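PDB 5H28: oxysterol-binding protein homolog 1 from Saccharomyces cerevisiae, which carries sterols and other lipids between membranes through the cytosol and is targeted to the nucleus-vacuole junction by ankyrin repeats that bind NVJ1. Local coordinates for residues A[153-158]-A[191-196]; A[232-237]-A[242-247]. One frame throughout, in Å; residues are numbered along the deposited sequence.

Both contacts lie in the ankyrin-repeat (ANK) domain of this lipid transporter, the part that targets it to the nucleus-vacuole junction through NVJ1; the construct is all helix and loop, without strands. They follow one another along the chain without overlapping, with centres about 21 Å apart. Contact 1, centred about 22 Å from the centre of the chain, joins helix 130-156 to helix 189-196, the latter in a predicted repeat. Contact 2, about 38 Å from that centre, folds a loop onto helix 241-256 at the surface. The two meet directly where V194 O of contact 1 lies 3.5 Å from L246 CD2 of contact 2, so helix 189-196 packs against helix 130-156 through F193 and against helix 241-256 through V194.

Contact 1 of 2, residues A[153-158]-A[191-196]; sequences TAFNNR and HEFVKK
The third predicted ankyrin repeat of the chain contributes helix 189-196, and its F193 meets F155 at the C-terminal end of the long helix 130-156. This is a helix-to-helix contact resting on two phenylalanines: the nearest CA atoms, those of F155 and F193, are 9.3 Å apart, and 142 Å² is buried in all, both sides summed. The rings are steeply inclined, their planes at 83° with centroids 5.6 Å apart, yet the geometry is oblique, short of a T-shaped stack. F193 leads with the CE2-CZ edge of its ring: F193 CE2 lies 3.5 Å from F155 CD1 and also nears CB and CG of F155. The next atom along, F193 CZ, comes within 3.3 Å of the backbone oxygen F155 O, which sits at the ring's edge and near its plane, where the positive rim of the ring would probably suit a carbonyl. With chi1 at 67°, the ring of F155 stands between its own backbone N and carbonyl carbon, which keeps CD1 and the carbonyl oxygen close enough together for F193 to touch both. The helix carrying F155 ends in a Schellman motif, R158 turning to positive phi (53°) with a weak bond from R158 N to F155 O. Among the surrounding elements, F155 also meets L163 of helix 160-167 and packs edge-to-face with F151, F193 rests on M201 and L205 of helix 199-207, and R158 reaches that helix at I200 and M201 while forming a salt bridge with D198.

Contact 2 of 2, residues A[232-237]-A[242-247]; sequences NDTATN and IDIELK
I244, on helix 241-256, lays its side chain against the loop 232-237, which lies between helix 199-207 and helix 241-256 and folds back on the start of the latter. The loop holds a type II beta turn from T234 to N237, overlapped at its start by an Asx turn in which D233 accepts from A235. The isoleucine's two outer branches take different partners. Its CG1 stands beside the backbone N (chi1 -68°) and the chain runs on extended, carrying I244 CD1 to 3.5 Å from the carbonyl oxygen D233 O; the same methyl also reaches N237 CB at 3.9 Å. The other branch, I244 CG2, meets the methyl T234 CG2 at 3.8 Å, the two side chains lying obliquely across one another, and it touches N232 O as well. No hydrogen bond joins the two segments, and of the 241 Å² buried between them I244 accounts for 102 Å². An alanine here would remove both branches and is likely to leave N237 CB without its methyl partner and T234 CG2 with little more than a CB to face, seating the turn less firmly. A looser polar approach flanks this packing: K247, extended throughout, crosses N232 obliquely, with K247 NZ 3.9 Å from N232 OD1, too far for a hydrogen bond; that oxygen instead receives a weak one from K248 NZ. E231 borders the same site, touching both N237 and I244. Within the loop, the turn is closed by the bond from N237 N to T234 O and braced by the Asx turn, in which A235 N gives a nearly straight hydrogen bond (170°) to D233 OD1 at 3.0 Å, approaching from above the carboxylate, 65° out of its plane.

Contact 1 of 2, residues A[153-158]-A[191-196]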
ATOM      1  N   THR A 153     -15.380   3.986   6.984  1.00  5.79           N
ATOM      2  CA  THR A 153     -15.920   3.116   8.019  1.00  6.44           C
ATOM      3  C   THR A 153     -15.069   3.225   9.274  1.00  6.39           C
ATOM      4  O   THR A 153     -15.590   3.405  10.380  1.00  6.43           O
ATOM      5  CB  THR A 153     -15.941   1.652   7.554  1.00  6.50           C
ATOM      6  OG1 THR A 153     -16.816   1.528   6.428  1.00  7.41           O
ATOM      7  CG2 THR A 153     -16.435   0.740   8.672  1.00  8.97           C
ATOM      8  N   ALA A 154     -13.754   3.140   9.092  1.00  6.17           N
ATOM      9  CA  ALA A 154     -12.828   3.206  10.210  1.00  5.69           C
ATOM     10  C   ALA A 154     -12.853   4.544  10.942  1.00  6.33           C
ATOM     11  O   ALA A 154     -12.874   4.564  12.178  1.00  8.17           O
ATOM     12  CB  ALA A 154     -11.417   2.890   9.736  1.00  6.96           C
ATOM     13  N   PHE A 155     -12.858   5.666  10.225  1.00  4.68           N
ATOM     14  CA  PHE A 155     -12.876   6.913  10.968  1.00  5.25           C
ATOM     15  C   PHE A 155     -14.251   7.273  11.512  1.00  5.57           C
ATOM     16  O   PHE A 155     -14.345   7.883  12.573  1.00  8.33           O
ATOM     17  CB  PHE A 155     -12.212   8.092  10.197  1.00  5.93           C
ATOM     18  CG  PHE A 155     -12.933   8.569   8.950  1.00  5.69           C
ATOM     19  CD1 PHE A 155     -14.189   9.171   9.016  1.00  4.98           C
ATOM     20  CD2 PHE A 155     -12.282   8.531   7.714  1.00  5.59           C
ATOM     21  CE1 PHE A 155     -14.773   9.733   7.876  1.00  6.01           C
ATOM     22  CE2 PHE A 155     -12.857   9.088   6.576  1.00  6.54           C
ATOM     23  CZ  PHE A 155     -14.101   9.692   6.652  1.00  6.31           C
ATOM     24  N   ASN A 156     -15.320   6.862  10.834  1.00  7.34           N
ATOM     25  CA  ASN A 156     -16.649   7.181  11.338  1.00  8.72           C
ATOM     26  C   ASN A 156     -17.032   6.372  12.566  1.00 10.16           C
ATOM     27  O   ASN A 156     -17.825   6.831  13.387  1.00 11.50           O
ATOM     28  CB  ASN A 156     -17.703   7.018  10.247  1.00  8.18           C
ATOM     29  CG  ASN A 156     -17.695   8.172   9.276  1.00  8.20           C
ATOM     30  OD1 ASN A 156     -17.514   9.323   9.675  1.00  8.67           O
ATOM     31  ND2 ASN A 156     -17.894   7.878   8.000  1.00  8.94           N
ATOM     32  N   ASN A 157     -16.479   5.172  12.698  1.00 10.61           N
ATOM     33  CA  ASN A 157     -16.766   4.360  13.872  1.00 10.03           C
ATOM     34  C   ASN A 157     -15.666   4.601  14.904  1.00 11.20           C
ATOM     35  O   ASN A 157     -15.661   3.999  15.975  1.00 12.52           O
ATOM     36  CB  ASN A 157     -16.855   2.874  13.513  1.00 10.35           C
ATOM     37  CG  ASN A 157     -18.144   2.528  12.789  1.00  9.98           C
ATOM     38  OD1 ASN A 157     -19.157   3.214  12.940  1.00 11.42           O
ATOM     39  ND2 ASN A 157     -18.118   1.449  12.017  1.00 10.54           N
ATOM     40  N   ARG A 158     -14.743   5.496  14.557  1.00 10.50           N
ATOM     41  CA  ARG A 158     -13.627   5.876  15.421  1.00  9.88           C
ATOM     42  C   ARG A 158     -12.843   4.658  15.892  1.00 11.19           C
ATOM     43  O   ARG A 158     -12.608   4.472  17.088  1.00 13.27           O
ATOM     44  CB  ARG A 158     -14.144   6.677  16.623  1.00 10.25           C
ATOM     45  CG  ARG A 158     -13.125   7.628  17.231  1.00  8.84           C
ATOM     46  CD  ARG A 158     -13.797   8.511  18.279  1.00 11.21           C
ATOM     47  NE  ARG A 158     -12.944   9.599  18.759  1.00 10.63           N
ATOM     48  CZ  ARG A 158     -12.128   9.520  19.806  1.00 13.68           C
ATOM     49  NH1 ARG A 158     -12.040   8.397  20.505  1.00 15.42           N
ATOM     50  NH2 ARG A 158     -11.401  10.573  20.158  1.00 13.35           N
ATOM     51  N   HIS A 191     -11.152  18.188   7.927  1.00  7.03           N
ATOM     52  CA  HIS A 191     -12.218  19.181   8.012  1.00  7.26           C
ATOM     53  C   HIS A 191     -13.448  18.625   8.721  1.00  6.65           C
ATOM     54  O   HIS A 191     -14.042  19.294   9.570  1.00  5.91           O
ATOM     55  CB  HIS A 191     -12.603  19.657   6.612  1.00  7.13           C
ATOM     56  CG  HIS A 191     -11.446  20.180   5.818  1.00  7.88           C
ATOM     57  ND1 HIS A 191     -10.361  19.398   5.489  1.00  7.86           N
ATOM     58  CD2 HIS A 191     -11.203  21.405   5.294  1.00  8.60           C
ATOM     59  CE1 HIS A 191      -9.497  20.119   4.795  1.00  8.42           C
ATOM     60  NE2 HIS A 191      -9.985  21.340   4.663  1.00  9.23           N
ATOM     61  N   GLU A 192     -13.823  17.397   8.379  1.00  6.47           N
ATOM     62  CA  GLU A 192     -14.989  16.786   8.992  1.00  6.78           C
ATOM     63  C   GLU A 192     -14.830  16.612  10.493  1.00  6.90           C
ATOM     64  O   GLU A 192     -15.783  16.809  11.237  1.00  7.61           O
ATOM     65  CB  GLU A 192     -15.300  15.443   8.331  1.00  8.82           C
ATOM     66  CG  GLU A 192     -15.719  15.587   6.878  1.00 13.44           C
ATOM     67  CD  GLU A 192     -16.794  16.643   6.694  1.00 13.93           C
ATOM     68  OE1 GLU A 192     -17.874  16.506   7.306  1.00 14.28           O
ATOM     69  OE2 GLU A 192     -16.564  17.612   5.941  1.00 15.42           O
ATOM     70  N   PHE A 193     -13.633  16.267  10.956  1.00  7.05           N
ATOM     71  CA  PHE A 193     -13.454  16.099  12.389  1.00  6.02           C
ATOM     72  C   PHE A 193     -13.276  17.415  13.128  1.00  5.63           C
ATOM     73  O   PHE A 193     -13.479  17.485  14.337  1.00  6.41           O
ATOM     74  CB  PHE A 193     -12.328  15.107  12.671  1.00  7.22           C
ATOM     75  CG  PHE A 193     -12.771  13.682  12.532  1.00  6.60           C
ATOM     76  CD1 PHE A 193     -13.498  13.067  13.550  1.00  8.10           C
ATOM     77  CD2 PHE A 193     -12.544  12.980  11.354  1.00  9.20           C
ATOM     78  CE1 PHE A 193     -13.997  11.781  13.394  1.00  8.31           C
ATOM     79  CE2 PHE A 193     -13.041  11.690  11.185  1.00  8.05           C
ATOM     80  CZ  PHE A 193     -13.771  11.087  12.209  1.00  9.00           C
ATOM     81  N   VAL A 194     -12.914  18.466  12.402  1.00  6.12           N
ATOM     82  CA  VAL A 194     -12.809  19.778  13.023  1.00  5.63           C
ATOM     83  C   VAL A 194     -14.257  20.192  13.317  1.00  7.99           C
ATOM     84  O   VAL A 194     -14.572  20.686  14.406  1.00  7.14           O
ATOM     85  CB  VAL A 194     -12.145  20.800  12.072  1.00  5.58           C
ATOM     86  CG1 VAL A 194     -12.353  22.213  12.594  1.00  8.79           C
ATOM     87  CG2 VAL A 194     -10.654  20.515  11.973  1.00  8.17           C
ATOM     88  N   LYS A 195     -15.142  19.963  12.351  1.00  7.64           N
ATOM     89  CA  LYS A 195     -16.555  20.291  12.522  1.00  8.40           C
ATOM     90  C   LYS A 195     -17.193  19.425  13.610  1.00  8.13           C
ATOM     91  O   LYS A 195     -18.089  19.881  14.325  1.00  8.92           O
ATOM     92  CB  LYS A 195     -17.306  20.126  11.195  1.00 10.44           C
ATOM     93  CG  LYS A 195     -16.916  21.186  10.166  1.00 13.77           C
ATOM     94  CD  LYS A 195     -17.661  21.052   8.847  1.00 16.26           C
ATOM     95  CE  LYS A 195     -17.163  19.870   8.028  1.00 17.30           C
ATOM     96  NZ  LYS A 195     -17.779  19.861   6.670  1.00 17.97           N
ATOM     97  N   LYS A 196     -16.714  18.189  13.749  1.00  7.86           N
ATOM     98  CA  LYS A 196     -17.235  17.265  14.757  1.00  8.44           C
ATOM     99  C   LYS A 196     -16.698  17.653  16.138  1.00  9.31           C
ATOM    100  O   LYS A 196     -17.260  17.268  17.164  1.00 10.04           O
ATOM    101  CB  LYS A 196     -16.821  15.825  14.419  1.00  9.24           C
ATOM    102  CG  LYS A 196     -17.617  14.729  15.136  1.00  8.18           C
ATOM    103  CD  LYS A 196     -17.180  13.344  14.663  1.00 10.96           C
ATOM    104  CE  LYS A 196     -18.133  12.244  15.128  1.00 12.72           C
ATOM    105  NZ  LYS A 196     -18.189  12.116  16.608  1.00 14.39           N
TER

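Contact 2 of 2, residues A[232-237]-A[242-247]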
ATOM      1  N   ASN A 232      -8.068  33.168  23.509  1.00 19.74           N
ATOM      2  CA  ASN A 232      -6.919  32.337  23.139  1.00 20.56           C
ATOM      3  C   ASN A 232      -6.391  31.498  24.300  1.00 19.35           C
ATOM      4  O   ASN A 232      -5.434  30.744  24.140  1.00 20.17           O
ATOM      5  CB  ASN A 232      -5.777  33.210  22.613  1.00 24.29           C
ATOM      6  CG  ASN A 232      -6.151  33.978  21.363  1.00 26.77           C
ATOM      7  OD1 ASN A 232      -6.585  33.395  20.367  1.00 29.51           O
ATOM      8  ND2 ASN A 232      -5.979  35.295  21.404  1.00 29.42           N
ATOM      9  N   ASP A 233      -7.011  31.633  25.468  1.00 16.08           N
ATOM     10  CA  ASP A 233      -6.595  30.892  26.655  1.00 15.99           C
ATOM     11  C   ASP A 233      -7.782  30.167  27.281  1.00 14.94           C
ATOM     12  O   ASP A 233      -8.845  30.754  27.467  1.00 13.94           O
ATOM     13  CB  ASP A 233      -5.952  31.864  27.655  1.00 16.50           C
ATOM     14  CG  ASP A 233      -5.886  31.312  29.066  1.00 19.86           C
ATOM     15  OD1 ASP A 233      -5.488  30.148  29.250  1.00 18.29           O
ATOM     16  OD2 ASP A 233      -6.224  32.064  30.005  1.00 25.56           O
ATOM     17  N   THR A 234      -7.599  28.887  27.598  1.00 11.66           N
ATOM     18  CA  THR A 234      -8.669  28.088  28.186  1.00 11.75           C
ATOM     19  C   THR A 234      -9.035  28.473  29.619  1.00 11.40           C
ATOM     20  O   THR A 234     -10.133  28.167  30.080  1.00 12.52           O
ATOM     21  CB  THR A 234      -8.325  26.576  28.156  1.00 10.65           C
ATOM     22  OG1 THR A 234      -7.105  26.341  28.872  1.00 11.89           O
ATOM     23  CG2 THR A 234      -8.171  26.095  26.721  1.00 11.74           C
ATOM     24  N   ALA A 235      -8.128  29.145  30.324  1.00 10.76           N
ATOM     25  CA  ALA A 235      -8.392  29.547  31.708  1.00 11.14           C
ATOM     26  C   ALA A 235      -9.648  30.412  31.833  1.00 11.98           C
ATOM     27  O   ALA A 235      -9.741  31.477  31.228  1.00 12.80           O
ATOM     28  CB  ALA A 235      -7.187  30.290  32.277  1.00 13.04           C
ATOM     29  N   THR A 236     -10.598  29.937  32.634  1.00 12.65           N
ATOM     30  CA  THR A 236     -11.880  30.607  32.875  1.00 13.51           C
ATOM     31  C   THR A 236     -12.730  30.742  31.614  1.00 14.06           C
ATOM     32  O   THR A 236     -13.596  31.613  31.527  1.00 16.99           O
ATOM     33  CB  THR A 236     -11.716  32.022  33.485  1.00 13.26           C
ATOM     34  OG1 THR A 236     -11.270  32.936  32.477  1.00 14.72           O
ATOM     35  CG2 THR A 236     -10.715  31.999  34.632  1.00 13.14           C
ATOM     36  N   ASN A 237     -12.473  29.885  30.633  1.00 10.57           N
ATOM     37  CA  ASN A 237     -13.239  29.892  29.391  1.00  9.49           C
ATOM     38  C   ASN A 237     -13.677  28.459  29.140  1.00  9.81           C
ATOM     39  O   ASN A 237     -13.595  27.951  28.025  1.00  8.99           O
ATOM     40  CB  ASN A 237     -12.368  30.389  28.230  1.00  9.34           C
ATOM     41  CG  ASN A 237     -12.153  31.889  28.264  1.00 11.23           C
ATOM     42  OD1 ASN A 237     -11.050  32.375  28.003  1.00 14.28           O
ATOM     43  ND2 ASN A 237     -13.210  32.633  28.572  1.00  7.81           N
ATOM     44  N   ILE A 242     -12.907  23.543  24.227  1.00  8.54           N
ATOM     45  CA  ILE A 242     -12.626  22.643  23.112  1.00  9.22           C
ATOM     46  C   ILE A 242     -12.307  23.422  21.840  1.00  9.42           C
ATOM     47  O   ILE A 242     -11.395  23.066  21.096  1.00 10.30           O
ATOM     48  CB  ILE A 242     -13.818  21.694  22.846  1.00 10.96           C
ATOM     49  CG1 ILE A 242     -13.922  20.674  23.982  1.00 13.10           C
ATOM     50  CG2 ILE A 242     -13.647  20.986  21.503  1.00 12.38           C
ATOM     51  CD1 ILE A 242     -15.108  19.741  23.863  1.00 15.26           C
ATOM     52  N   ASP A 243     -13.053  24.493  21.606  1.00  9.39           N
ATOM     53  CA  ASP A 243     -12.853  25.322  20.426  1.00  9.52           C
ATOM     54  C   ASP A 243     -11.502  26.020  20.494  1.00  9.23           C
ATOM     55  O   ASP A 243     -10.805  26.150  19.485  1.00  8.88           O
ATOM     56  CB  ASP A 243     -13.991  26.327  20.334  1.00 12.35           C
ATOM     57  CG  ASP A 243     -15.346  25.651  20.392  1.00 15.55           C
ATOM     58  OD1 ASP A 243     -15.719  24.987  19.403  1.00 14.65           O
ATOM     59  OD2 ASP A 243     -16.023  25.759  21.435  1.00 20.48           O
ATOM     60  N   ILE A 244     -11.129  26.467  21.686  1.00  9.30           N
ATOM     61  CA  ILE A 244      -9.843  27.120  21.860  1.00  9.33           C
ATOM     62  C   ILE A 244      -8.734  26.100  21.606  1.00  9.83           C
ATOM     63  O   ILE A 244      -7.748  26.400  20.932  1.00 10.90           O
ATOM     64  CB  ILE A 244      -9.703  27.705  23.285  1.00  8.30           C
ATOM     65  CG1 ILE A 244     -10.683  28.869  23.458  1.00  8.62           C
ATOM     66  CG2 ILE A 244      -8.276  28.171  23.523  1.00 10.18           C
ATOM     67  CD1 ILE A 244     -10.732  29.431  24.864  1.00 10.52           C
ATOM     68  N   GLU A 245      -8.901  24.893  22.141  1.00  9.67           N
ATOM     69  CA  GLU A 245      -7.915  23.831  21.963  1.00 10.86           C
ATOM     70  C   GLU A 245      -7.749  23.519  20.480  1.00 11.53           C
ATOM     71  O   GLU A 245      -6.632  23.376  19.979  1.00 12.30           O
ATOM     72  CB  GLU A 245      -8.360  22.563  22.700  1.00 12.48           C
ATOM     73  CG  GLU A 245      -7.300  21.463  22.738  1.00 14.53           C
ATOM     74  CD  GLU A 245      -7.805  20.153  23.328  1.00 16.39           C
ATOM     75  OE1 GLU A 245      -8.730  20.184  24.164  1.00 19.04           O
ATOM     76  OE2 GLU A 245      -7.260  19.092  22.964  1.00 18.11           O
ATOM     77  N   LEU A 246      -8.873  23.422  19.782  1.00 11.51           N
ATOM     78  CA  LEU A 246      -8.876  23.114  18.360  1.00 11.05           C
ATOM     79  C   LEU A 246      -8.186  24.211  17.544  1.00 11.30           C
ATOM     80  O   LEU A 246      -7.419  23.924  16.620  1.00 11.76           O
ATOM     81  CB  LEU A 246     -10.318  22.919  17.889  1.00 13.79           C
ATOM     82  CG  LEU A 246     -10.530  22.286  16.517  1.00 16.28           C
ATOM     83  CD1 LEU A 246      -9.763  20.976  16.428  1.00 16.74           C
ATOM     84  CD2 LEU A 246     -12.017  22.050  16.294  1.00 17.75           C
ATOM     85  N   LYS A 247      -8.462  25.464  17.884  1.00 10.34           N
ATOM     86  CA  LYS A 247      -7.853  26.590  17.185  1.00 10.59           C
ATOM     87  C   LYS A 247      -6.344  26.567  17.404  1.00 12.18           C
ATOM     88  O   LYS A 247      -5.566  26.723  16.460  1.00 12.15           O
ATOM     89  CB  LYS A 247      -8.438  27.909  17.699  1.00 12.98           C
ATOM     90  CG  LYS A 247      -7.896  29.150  17.007  1.00 17.82           C
ATOM     91  CD  LYS A 247      -8.588  30.404  17.513  1.00 22.38           C
ATOM     92  CE  LYS A 247      -8.099  31.646  16.784  1.00 25.48           C
ATOM     93  NZ  LYS A 247      -8.797  32.879  17.248  1.00 27.31           N
TER